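Local structure of centrosomal P4.1-associated protein (Danio rerio, 4LD1) at residues N24-E29 with V39-G44; G44-T49 with I56-E61; D52-Y57 with T65-P70; N80-K85 with I94-Q99. The protein probably binds tubulin and microtubule ends, and its C-terminal G-box domain, the part described here, is thought to contribute to centriole elongation and architecture. One frame throughout, in Å; residues are numbered along the deposited sequence.

Contact 1: residues N24-E29 with V39-G44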
# COMPACT_ATOMS: atom_id res chain seq x y z
N ASN A 24 26.69 -9.68 -24.84
CA ASN A 24 25.56 -10.50 -24.43
C ASN A 24 24.21 -9.79 -24.54
O ASN A 24 23.17 -10.37 -24.22
CB ASN A 24 25.79 -11.06 -23.02
CG ASN A 24 25.67 -10.01 -21.92
OD1 ASN A 24 25.47 -8.82 -22.17
ND2 ASN A 24 25.82 -10.45 -20.69
N GLY A 25 24.24 -8.54 -24.98
CA GLY A 25 23.04 -7.77 -25.24
C GLY A 25 22.67 -6.78 -24.15
O GLY A 25 21.81 -5.93 -24.37
N THR A 26 23.32 -6.87 -22.99
CA THR A 26 23.14 -5.84 -21.96
C THR A 26 23.54 -4.48 -22.52
O THR A 26 24.56 -4.36 -23.24
CB THR A 26 23.94 -6.19 -20.69
OG1 THR A 26 23.34 -7.34 -20.10
CG2 THR A 26 24.00 -5.03 -19.67
N ARG A 27 22.72 -3.47 -22.21
CA ARG A 27 22.99 -2.11 -22.65
C ARG A 27 23.02 -1.20 -21.45
O ARG A 27 22.25 -1.36 -20.52
CB ARG A 27 21.91 -1.62 -23.62
CG ARG A 27 21.71 -2.48 -24.83
CD ARG A 27 20.45 -2.08 -25.56
NE ARG A 27 20.59 -0.80 -26.25
CZ ARG A 27 21.08 -0.66 -27.47
NH1 ARG A 27 21.50 -1.72 -28.16
NH2 ARG A 27 21.17 0.55 -28.01
N LYS A 28 23.88 -0.21 -21.48
CA LYS A 28 24.01 0.77 -20.41
C LYS A 28 24.08 2.17 -20.99
O LYS A 28 24.92 2.43 -21.86
CB LYS A 28 25.21 0.48 -19.52
CG LYS A 28 25.34 1.43 -18.32
CD LYS A 28 26.60 1.27 -17.49
CE LYS A 28 27.04 -0.17 -17.29
NZ LYS A 28 28.29 -0.24 -16.47
N GLU A 29 23.18 3.04 -20.55
CA GLU A 29 23.14 4.43 -20.97
C GLU A 29 23.56 5.28 -19.79
O GLU A 29 23.03 5.11 -18.68
CB GLU A 29 21.73 4.82 -21.42
CG GLU A 29 21.24 4.00 -22.59
CD GLU A 29 19.78 4.25 -22.92
OE1 GLU A 29 19.29 3.72 -23.94
OE2 GLU A 29 19.13 4.98 -22.16
N VAL A 39 20.76 0.69 -16.78
CA VAL A 39 21.31 -0.58 -17.25
C VAL A 39 20.14 -1.48 -17.62
O VAL A 39 19.27 -1.72 -16.79
CB VAL A 39 22.15 -1.29 -16.19
CG1 VAL A 39 22.79 -2.54 -16.76
CG2 VAL A 39 23.20 -0.36 -15.65
N MET A 40 20.13 -1.91 -18.87
CA MET A 40 19.10 -2.80 -19.38
C MET A 40 19.77 -4.14 -19.63
O MET A 40 20.48 -4.35 -20.65
CB MET A 40 18.51 -2.21 -20.66
CG MET A 40 17.72 -0.93 -20.39
SD MET A 40 17.65 0.19 -21.77
CE MET A 40 19.30 0.90 -21.66
N PHE A 41 19.59 -5.02 -18.67
CA PHE A 41 20.25 -6.32 -18.71
C PHE A 41 19.67 -7.26 -19.77
O PHE A 41 18.51 -7.12 -20.16
CB PHE A 41 20.16 -6.98 -17.35
CG PHE A 41 20.93 -6.29 -16.31
CD1 PHE A 41 22.31 -6.42 -16.25
CD2 PHE A 41 20.29 -5.51 -15.36
CE1 PHE A 41 23.03 -5.79 -15.28
CE2 PHE A 41 21.00 -4.87 -14.40
CZ PHE A 41 22.37 -5.02 -14.35
N PHE A 42 20.48 -8.23 -20.19
CA PHE A 42 20.10 -9.20 -21.21
C PHE A 42 18.81 -9.98 -20.90
O PHE A 42 18.17 -10.50 -21.81
CB PHE A 42 21.25 -10.20 -21.45
CG PHE A 42 21.61 -11.02 -20.24
CD1 PHE A 42 20.87 -12.13 -19.90
CD2 PHE A 42 22.67 -10.66 -19.43
CE1 PHE A 42 21.19 -12.88 -18.77
CE2 PHE A 42 23.00 -11.41 -18.31
CZ PHE A 42 22.25 -12.51 -17.98
N ASN A 43 18.46 -10.09 -19.63
CA ASN A 43 17.29 -10.89 -19.22
C ASN A 43 16.04 -10.03 -19.09
O ASN A 43 15.00 -10.52 -18.67
CB ASN A 43 17.57 -11.62 -17.91
CG ASN A 43 17.65 -10.69 -16.72
OD1 ASN A 43 17.83 -9.49 -16.86
ND2 ASN A 43 17.46 -11.25 -15.53
N GLY A 44 16.15 -8.75 -19.44
CA GLY A 44 15.03 -7.83 -19.37
C GLY A 44 14.94 -7.01 -18.11
O GLY A 44 14.16 -6.06 -18.04
O HOH W 1 19.27 -5.26 -23.15
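With chi1 at -68°, Thr26 keeps its OG1 beside its own backbone N, where Phe42 can reach it: Phe42 N donates to Thr26 OG1 over 3.0 Å in a rather bent bond. Phe42 in turn carries its ring between its backbone N and carbonyl carbon (chi1 62°), which brings Phe42 CD2 to 3.5 Å from Thr26 OG1, at the ring edge. The Asn24 amide slants across this ring, the planes 58° apart, with ND2 3.4 Å from Phe42 CD2, while Asn24 OD1 accepts from Thr26 N to close an Asx turn and takes a weak bond from Thr26 OG1. Past this turn the chain enters a beta hairpin of the G-box domain, strand 27-30 beside strand 37-40, in which Arg27 and Met40 form a hydrogen-bonded pair. Met40 O accepts from Arg27 N at 2.9 Å and also from a water that bridges it to Gly25 O. On the Arg27 and Met40 face, the bent methionine chain brings Met40 CE to 3.6 Å from Glu29 CD. On the Lys28 and Val39 face, the Val39 side chain lies alongside the aliphatic part of Lys28, Val39 CG2 3.9 Å from Lys28 CG, and Val39 CG1 lies 4.0 Å from Thr26 CG2.

Contact 2: residues G44-T49 with I56-E61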
# COMPACT_ATOMS: atom_id res chain seq x y z
N GLY A 44 16.15 -8.75 -19.44
CA GLY A 44 15.03 -7.83 -19.37
C GLY A 44 14.94 -7.01 -18.11
O GLY A 44 14.16 -6.06 -18.04
N ASP A 45 15.74 -7.34 -17.10
CA ASP A 45 15.76 -6.54 -15.88
C ASP A 45 16.32 -5.15 -16.20
O ASP A 45 17.13 -5.01 -17.14
CB ASP A 45 16.62 -7.17 -14.78
CG ASP A 45 16.04 -8.46 -14.23
OD1 ASP A 45 14.91 -8.86 -14.61
OD2 ASP A 45 16.74 -9.08 -13.39
N VAL A 46 15.97 -4.16 -15.39
CA VAL A 46 16.51 -2.83 -15.57
C VAL A 46 16.87 -2.24 -14.23
O VAL A 46 16.12 -2.39 -13.26
CB VAL A 46 15.49 -1.91 -16.25
CG1 VAL A 46 16.07 -0.50 -16.48
CG2 VAL A 46 15.01 -2.53 -17.54
N LYS A 47 18.00 -1.57 -14.16
CA LYS A 47 18.39 -0.77 -13.02
C LYS A 47 18.65 0.65 -13.50
O LYS A 47 19.55 0.90 -14.31
CB LYS A 47 19.62 -1.33 -12.33
CG LYS A 47 19.98 -0.58 -11.06
CD LYS A 47 21.18 -1.20 -10.40
CE LYS A 47 21.65 -0.36 -9.23
NZ LYS A 47 22.84 -0.94 -8.57
N HIS A 48 17.84 1.57 -12.97
CA HIS A 48 17.84 2.96 -13.36
C HIS A 48 18.06 3.86 -12.14
O HIS A 48 17.21 3.97 -11.26
CB HIS A 48 16.53 3.26 -14.05
CG HIS A 48 16.54 4.49 -14.88
ND1 HIS A 48 15.50 4.84 -15.71
CD2 HIS A 48 17.47 5.47 -15.02
CE1 HIS A 48 15.77 5.98 -16.31
NE2 HIS A 48 16.97 6.38 -15.91
N THR A 49 19.23 4.48 -12.09
CA THR A 49 19.64 5.36 -11.03
C THR A 49 19.46 6.79 -11.52
O THR A 49 19.96 7.16 -12.59
CB THR A 49 21.10 5.12 -10.61
OG1 THR A 49 21.26 3.76 -10.18
CG2 THR A 49 21.49 6.04 -9.50
N ILE A 56 15.53 2.74 -9.48
CA ILE A 56 14.41 1.99 -9.99
C ILE A 56 14.93 0.64 -10.52
O ILE A 56 15.86 0.58 -11.34
CB ILE A 56 13.69 2.76 -11.11
CG1 ILE A 56 13.28 4.17 -10.65
CG2 ILE A 56 12.48 2.00 -11.60
CD1 ILE A 56 13.61 5.24 -11.65
N TYR A 57 14.32 -0.43 -10.02
CA TYR A 57 14.61 -1.78 -10.45
C TYR A 57 13.37 -2.39 -11.07
O TYR A 57 12.33 -2.46 -10.43
CB TYR A 57 15.05 -2.66 -9.28
CG TYR A 57 16.19 -2.15 -8.43
CD1 TYR A 57 15.97 -1.24 -7.42
CD2 TYR A 57 17.47 -2.64 -8.59
CE1 TYR A 57 17.01 -0.79 -6.61
CE2 TYR A 57 18.51 -2.21 -7.80
CZ TYR A 57 18.27 -1.29 -6.81
OH TYR A 57 19.33 -0.87 -6.03
N TYR A 58 13.49 -2.85 -12.31
CA TYR A 58 12.46 -3.66 -12.92
C TYR A 58 12.94 -5.10 -13.06
O TYR A 58 14.03 -5.34 -13.56
CB TYR A 58 12.09 -3.12 -14.30
CG TYR A 58 11.06 -3.97 -15.01
CD1 TYR A 58 9.74 -3.98 -14.60
CD2 TYR A 58 11.39 -4.73 -16.12
CE1 TYR A 58 8.79 -4.72 -15.25
CE2 TYR A 58 10.45 -5.49 -16.79
CZ TYR A 58 9.14 -5.47 -16.36
OH TYR A 58 8.16 -6.21 -16.98
N TYR A 59 12.11 -6.03 -12.61
CA TYR A 59 12.40 -7.45 -12.68
C TYR A 59 11.47 -8.08 -13.71
O TYR A 59 10.25 -8.14 -13.50
CB TYR A 59 12.22 -8.07 -11.29
CG TYR A 59 13.19 -7.50 -10.29
CD1 TYR A 59 14.53 -7.90 -10.28
CD2 TYR A 59 12.79 -6.56 -9.36
CE1 TYR A 59 15.43 -7.37 -9.37
CE2 TYR A 59 13.68 -6.02 -8.44
CZ TYR A 59 15.00 -6.43 -8.46
OH TYR A 59 15.88 -5.90 -7.54
N ALA A 60 12.04 -8.52 -14.83
CA ALA A 60 11.26 -8.89 -16.00
C ALA A 60 10.43 -10.15 -15.81
O ALA A 60 9.31 -10.22 -16.29
CB ALA A 60 12.16 -9.05 -17.22
N GLU A 61 11.00 -11.16 -15.16
CA GLU A 61 10.29 -12.43 -14.95
C GLU A 61 9.03 -12.19 -14.12
O GLU A 61 7.93 -12.63 -14.48
CB GLU A 61 11.20 -13.47 -14.28
CG GLU A 61 10.58 -14.85 -14.08
CD GLU A 61 10.07 -15.48 -15.36
OE1 GLU A 61 10.51 -15.08 -16.46
OE2 GLU A 61 9.23 -16.40 -15.26
O HOH W 2 13.86 -11.33 -14.33
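Val46 and Tyr58 meet as one hydrogen-bonded antiparallel pair and His48 and Ile56 as another, so four backbone bonds join strand 46-49 to strand 55-59. The shortest are the two between His48 and Ile56, with Ile56 N to His48 O at 2.7 Å. One side chain adds a bond to this ladder: Asp45 OD1 accepts the N-H of Ala60 N at 2.9 Å, almost straight at the hydrogen (170°) and met nearly end-on along the carboxylate C-O. The same oxygen takes a water that also accepts from Glu61 N, so Asp45 serves Ala60 N directly and Glu61 N through the water. Its carboxylate stands steeply against the Tyr59 ring, the planes 78° apart.

Van der Waals contacts line both faces. Lys47, fully extended, lies beside Tyr57 and points the same way, Lys47 CD 3.9 Å from Tyr57 CE2. On the opposite face Val46 CB is 4.1 Å from Tyr58 CB. Ala60 CB presses on the backbone at Gly44 C, 3.6 Å away. A polar atom also meets a ring here: Gly44 O lies in the plane of the Tyr58 ring at its edge, 3.6 Å from Tyr58 CD2. This hairpin of the G-box domain is flanked by strand 37-40, which bonds to Lys47 through Val39, and by strand 64-68, which bonds to Tyr57 through His66.

Contact 3: residues D52-Y57 with T65-P70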
# COMPACT_ATOMS: atom_id res chain seq x y z
N ASP A 52 18.31 12.31 -8.38
CA ASP A 52 17.80 12.51 -7.02
C ASP A 52 18.14 11.33 -6.11
O ASP A 52 17.74 11.30 -4.94
CB ASP A 52 16.30 12.82 -7.03
CG ASP A 52 15.43 11.66 -7.53
OD1 ASP A 52 15.93 10.53 -7.66
OD2 ASP A 52 14.22 11.90 -7.75
N GLN A 53 18.87 10.37 -6.67
CA GLN A 53 19.45 9.24 -5.95
C GLN A 53 18.47 8.10 -5.76
O GLN A 53 18.81 7.07 -5.16
CB GLN A 53 20.07 9.67 -4.61
CG GLN A 53 21.11 10.77 -4.75
CD GLN A 53 22.23 10.39 -5.71
OE1 GLN A 53 22.52 11.11 -6.66
NE2 GLN A 53 22.86 9.24 -5.45
N ARG A 54 17.25 8.25 -6.26
CA ARG A 54 16.35 7.12 -6.26
C ARG A 54 16.85 6.10 -7.28
O ARG A 54 17.49 6.44 -8.28
CB ARG A 54 14.88 7.53 -6.48
CG ARG A 54 14.41 7.69 -7.91
CD ARG A 54 12.94 8.24 -7.91
NE ARG A 54 12.36 8.17 -9.25
CZ ARG A 54 12.49 9.11 -10.19
NH1 ARG A 54 13.19 10.23 -9.97
NH2 ARG A 54 11.92 8.93 -11.36
N VAL A 55 16.60 4.83 -6.97
CA VAL A 55 16.98 3.73 -7.84
C VAL A 55 15.74 2.94 -8.18
O VAL A 55 14.98 2.53 -7.28
CB VAL A 55 18.00 2.79 -7.19
CG1 VAL A 55 18.42 1.70 -8.20
CG2 VAL A 55 19.24 3.55 -6.72
N ILE A 56 15.53 2.74 -9.48
CA ILE A 56 14.41 1.99 -9.99
C ILE A 56 14.93 0.64 -10.52
O ILE A 56 15.86 0.58 -11.34
CB ILE A 56 13.69 2.76 -11.11
CG1 ILE A 56 13.28 4.17 -10.65
CG2 ILE A 56 12.48 2.00 -11.60
CD1 ILE A 56 13.61 5.24 -11.65
N TYR A 57 14.32 -0.43 -10.02
CA TYR A 57 14.61 -1.78 -10.45
C TYR A 57 13.37 -2.39 -11.07
O TYR A 57 12.33 -2.46 -10.43
CB TYR A 57 15.05 -2.66 -9.28
CG TYR A 57 16.19 -2.15 -8.43
CD1 TYR A 57 15.97 -1.24 -7.42
CD2 TYR A 57 17.47 -2.64 -8.59
CE1 TYR A 57 17.01 -0.79 -6.61
CE2 TYR A 57 18.51 -2.21 -7.80
CZ TYR A 57 18.27 -1.29 -6.81
OH TYR A 57 19.33 -0.87 -6.03
N THR A 65 8.21 -3.74 -10.44
CA THR A 65 9.08 -2.59 -10.32
C THR A 65 9.24 -2.26 -8.83
O THR A 65 8.26 -2.24 -8.07
CB THR A 65 8.50 -1.38 -11.04
OG1 THR A 65 8.25 -1.72 -12.40
CG2 THR A 65 9.41 -0.18 -10.95
N HIS A 66 10.47 -1.95 -8.42
CA HIS A 66 10.81 -1.60 -7.06
C HIS A 66 11.60 -0.30 -7.13
O HIS A 66 12.64 -0.22 -7.82
CB HIS A 66 11.64 -2.73 -6.44
CG HIS A 66 11.98 -2.54 -4.99
ND1 HIS A 66 13.11 -3.10 -4.42
CD2 HIS A 66 11.34 -1.89 -3.99
CE1 HIS A 66 13.15 -2.79 -3.14
NE2 HIS A 66 12.09 -2.06 -2.85
N ILE A 67 11.09 0.73 -6.45
CA ILE A 67 11.75 2.02 -6.40
C ILE A 67 12.21 2.25 -4.98
O ILE A 67 11.39 2.22 -4.03
CB ILE A 67 10.84 3.19 -6.79
CG1 ILE A 67 10.11 2.89 -8.10
CG2 ILE A 67 11.67 4.46 -6.90
CD1 ILE A 67 9.12 3.94 -8.48
N THR A 68 13.49 2.50 -4.81
CA THR A 68 14.05 2.81 -3.50
C THR A 68 14.47 4.27 -3.45
O THR A 68 15.07 4.78 -4.41
CB THR A 68 15.27 1.91 -3.17
OG1 THR A 68 16.35 2.20 -4.07
CG2 THR A 68 14.90 0.45 -3.28
N TYR A 69 14.17 4.93 -2.34
CA TYR A 69 14.48 6.34 -2.14
C TYR A 69 15.53 6.49 -1.06
O TYR A 69 15.67 5.62 -0.19
CB TYR A 69 13.21 7.10 -1.74
CG TYR A 69 12.23 7.23 -2.86
CD1 TYR A 69 11.30 6.23 -3.12
CD2 TYR A 69 12.24 8.34 -3.69
CE1 TYR A 69 10.41 6.33 -4.19
CE2 TYR A 69 11.37 8.47 -4.73
CZ TYR A 69 10.46 7.46 -4.99
OH TYR A 69 9.61 7.60 -6.06
N PRO A 70 16.28 7.60 -1.10
CA PRO A 70 17.36 7.76 -0.11
C PRO A 70 16.90 7.85 1.34
O PRO A 70 17.70 7.56 2.22
CB PRO A 70 18.08 9.04 -0.56
CG PRO A 70 17.22 9.67 -1.62
CD PRO A 70 16.34 8.61 -2.17
O HOH W 3 17.84 5.13 -3.17
O HOH W 4 18.69 0.98 -3.72
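Val55 and Thr68 exchange two backbone hydrogen bonds, as do Tyr57 and His66, which zips strand 55-59 to strand 64-68 as a hairpin of the G-box domain. Thr68 O is met twice, by Val55 N at 3.0 Å and weakly by a water that also donates to Gln53 O. A second water ties the side chains together: it lies 2.7 Å from Thr68 OG1 and 3.0 Å from Tyr57 OH, near the plane of the tyrosine ring at its edge. Thr68 OG1 gets there by sitting between its own backbone N and carbonyl carbon (chi1 66°), which also puts it 3.6 Å from Val55 CB. The imidazole of His66 finds its partner beyond this hairpin, with NE2 bonded to Glu74.

At the turn, Asp52 uses both oxygens on Arg54. OD1 accepts from Arg54 N, an Asx turn, and Asp52 OD2 forms a salt bridge with Arg54 NH1 at 3.0 Å, lying close to the guanidinium plane. Held at that end, the extended arginine runs beside Tyr69, with Arg54 CD 3.6 Å from Tyr69 CE2 and the guanidinium and ring planes 18° apart. On the Ile56 and Ile67 face, Ile56 CG1 and Ile67 CG2 make an apolar contact at 4.1 Å. Waters serve polar groups on the Tyr57 and Thr68 face and at the turn, which is consistent with a hairpin held largely by its backbone bonds.

Contact 4: residues N80-K85 with I94-Q99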
# COMPACT_ATOMS: atom_id res chain seq x y z
N ASN A 80 -0.47 -7.05 -11.70
CA ASN A 80 -1.92 -7.07 -11.56
C ASN A 80 -2.47 -5.69 -11.19
O ASN A 80 -3.65 -5.55 -10.87
CB ASN A 80 -2.33 -8.07 -10.48
CG ASN A 80 -1.93 -7.62 -9.09
OD1 ASN A 80 -0.95 -6.88 -8.92
ND2 ASN A 80 -2.68 -8.06 -8.09
N ASN A 81 -1.58 -4.70 -11.20
CA ASN A 81 -1.89 -3.29 -10.94
C ASN A 81 -1.90 -2.95 -9.45
O ASN A 81 -2.22 -1.82 -9.07
CB ASN A 81 -3.22 -2.89 -11.58
CG ASN A 81 -3.21 -1.46 -12.09
OD1 ASN A 81 -2.52 -0.60 -11.56
ND2 ASN A 81 -3.98 -1.21 -13.15
N GLN A 82 -1.54 -3.91 -8.61
CA GLN A 82 -1.37 -3.66 -7.19
C GLN A 82 -0.10 -2.83 -6.99
O GLN A 82 0.92 -3.08 -7.62
CB GLN A 82 -1.26 -4.98 -6.43
CG GLN A 82 -1.08 -4.80 -4.94
CD GLN A 82 -1.45 -6.05 -4.16
OE1 GLN A 82 -2.37 -6.78 -4.53
NE2 GLN A 82 -0.72 -6.31 -3.09
N THR A 83 -0.18 -1.83 -6.11
CA THR A 83 0.96 -0.99 -5.80
C THR A 83 1.11 -0.87 -4.30
O THR A 83 0.10 -0.89 -3.56
CB THR A 83 0.86 0.41 -6.47
OG1 THR A 83 -0.30 1.11 -6.01
CG2 THR A 83 0.78 0.26 -7.97
N GLU A 84 2.32 -0.72 -3.80
CA GLU A 84 2.54 -0.62 -2.36
C GLU A 84 3.55 0.44 -2.04
O GLU A 84 4.52 0.64 -2.80
CB GLU A 84 3.01 -1.96 -1.80
CG GLU A 84 2.15 -3.09 -2.26
CD GLU A 84 2.48 -4.39 -1.59
OE1 GLU A 84 3.44 -4.44 -0.80
OE2 GLU A 84 1.76 -5.38 -1.86
N LYS A 85 3.39 1.07 -0.90
CA LYS A 85 4.36 1.99 -0.36
C LYS A 85 4.83 1.43 0.97
O LYS A 85 4.01 1.13 1.84
CB LYS A 85 3.73 3.36 -0.16
CG LYS A 85 3.25 4.01 -1.43
CD LYS A 85 2.87 5.46 -1.18
CE LYS A 85 2.51 6.19 -2.47
NZ LYS A 85 3.70 6.43 -3.35
N ILE A 94 -1.02 -0.49 0.85
CA ILE A 94 -1.31 -1.26 -0.33
C ILE A 94 -2.52 -0.72 -1.05
O ILE A 94 -3.59 -0.56 -0.45
CB ILE A 94 -1.60 -2.72 0.02
CG1 ILE A 94 -0.45 -3.31 0.83
CG2 ILE A 94 -1.88 -3.53 -1.23
CD1 ILE A 94 -0.78 -4.65 1.46
N THR A 95 -2.40 -0.46 -2.33
CA THR A 95 -3.53 -0.16 -3.18
C THR A 95 -3.76 -1.38 -4.06
O THR A 95 -2.93 -1.71 -4.92
CB THR A 95 -3.27 1.08 -4.03
OG1 THR A 95 -2.98 2.18 -3.17
CG2 THR A 95 -4.48 1.42 -4.88
N PHE A 96 -4.87 -2.06 -3.82
CA PHE A 96 -5.22 -3.27 -4.53
C PHE A 96 -5.74 -2.92 -5.91
O PHE A 96 -6.07 -1.76 -6.19
CB PHE A 96 -6.28 -4.04 -3.74
CG PHE A 96 -5.74 -4.67 -2.49
CD1 PHE A 96 -5.02 -5.86 -2.54
CD2 PHE A 96 -5.93 -4.08 -1.26
CE1 PHE A 96 -4.52 -6.44 -1.40
CE2 PHE A 96 -5.43 -4.65 -0.11
CZ PHE A 96 -4.73 -5.83 -0.18
N PRO A 97 -5.83 -3.92 -6.79
CA PRO A 97 -6.33 -3.65 -8.14
C PRO A 97 -7.74 -3.08 -8.15
O PRO A 97 -8.07 -2.31 -9.05
CB PRO A 97 -6.26 -5.02 -8.83
CG PRO A 97 -5.24 -5.78 -8.08
CD PRO A 97 -5.28 -5.28 -6.67
N ASP A 98 -8.56 -3.42 -7.15
CA ASP A 98 -9.94 -2.90 -7.08
C ASP A 98 -10.03 -1.52 -6.43
O ASP A 98 -11.13 -0.98 -6.24
CB ASP A 98 -10.86 -3.93 -6.42
CG ASP A 98 -10.64 -4.08 -4.92
OD1 ASP A 98 -9.81 -3.36 -4.32
OD2 ASP A 98 -11.33 -4.94 -4.32
N GLN A 99 -8.86 -0.97 -6.12
CA GLN A 99 -8.65 0.40 -5.59
C GLN A 99 -8.96 0.56 -4.11
O GLN A 99 -8.92 1.67 -3.57
CB GLN A 99 -9.37 1.44 -6.43
CG GLN A 99 -8.81 1.52 -7.88
CD GLN A 99 -7.29 1.80 -7.95
OE1 GLN A 99 -6.83 2.92 -7.70
NE2 GLN A 99 -6.51 0.78 -8.32
O HOH W 5 -3.52 0.50 -8.35
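Ile94 and Gln82 make the tight part of this contact. Gln82 swings CG opposite its backbone N (chi1 180°) and brings its amide against Ile94 and Phe96: Gln82 NE2 is 3.5 Å from Ile94 CG2 and Gln82 OE1 3.4 Å from Phe96 CD1, the amide turned 71° against the phenyl plane. The same Ile94 methyl sits over the centre of the Phe96 ring. A bond from Gln82 NE2 to the anti lone pair of Glu84 OE2, 2.9 Å, helps fix the rotation of the amide. Glu84, buried like Ile94, runs beside the isoleucine, Glu84 CD 4.0 Å from Ile94 CG1, and its OE1 bonds to His86.

Strands 83-86 and 92-95 are hairpin partners in the G-box domain, joined here by the hydrogen-bonded pair Thr83 and Thr95, with Thr95 N to Thr83 O at 2.8 Å. On their face of the hairpin Thr83 OG1 faces Thr95 CB, 3.6 Å away.

Toward the turns the contact opens to solvent. Asn80 OD1 closes an Asx turn by accepting from Gln82 N, which sits well above the Asn80 carbonyl plane (63° out of it). This side is exposed yet locally close, with Pro97 CG 3.2 Å from Asn80 O. Neighbouring Asn81 reaches the second segment through a water, which donates to Asn81 O and accepts from Gln99 NE2 at 3.0 Å.

How the contacts relate
All four contacts pair neighbouring antiparallel strands, and the first three lie at the surface; contact 4, nearest the middle of the chain, is partly buried. Contacts 1 and 2 meet at Gly44 and are stitched by a probable hydrogen bond from Val39 N to Lys47 O. Contacts 2 and 3 grip the two edges of strand 55-59, sharing Ile56 and Tyr57. Contact 4 stands apart, its nearest atoms about 7 Å from contact 3. Asx turns lead into the first strands of contacts 1, 3 and 4, whereas contact 2 uses an aspartate across the strands instead. Only contact 3 has a salt bridge within a segment; contact 4 sets the Gln82–Glu84 hydrogen bond against buried Ile94.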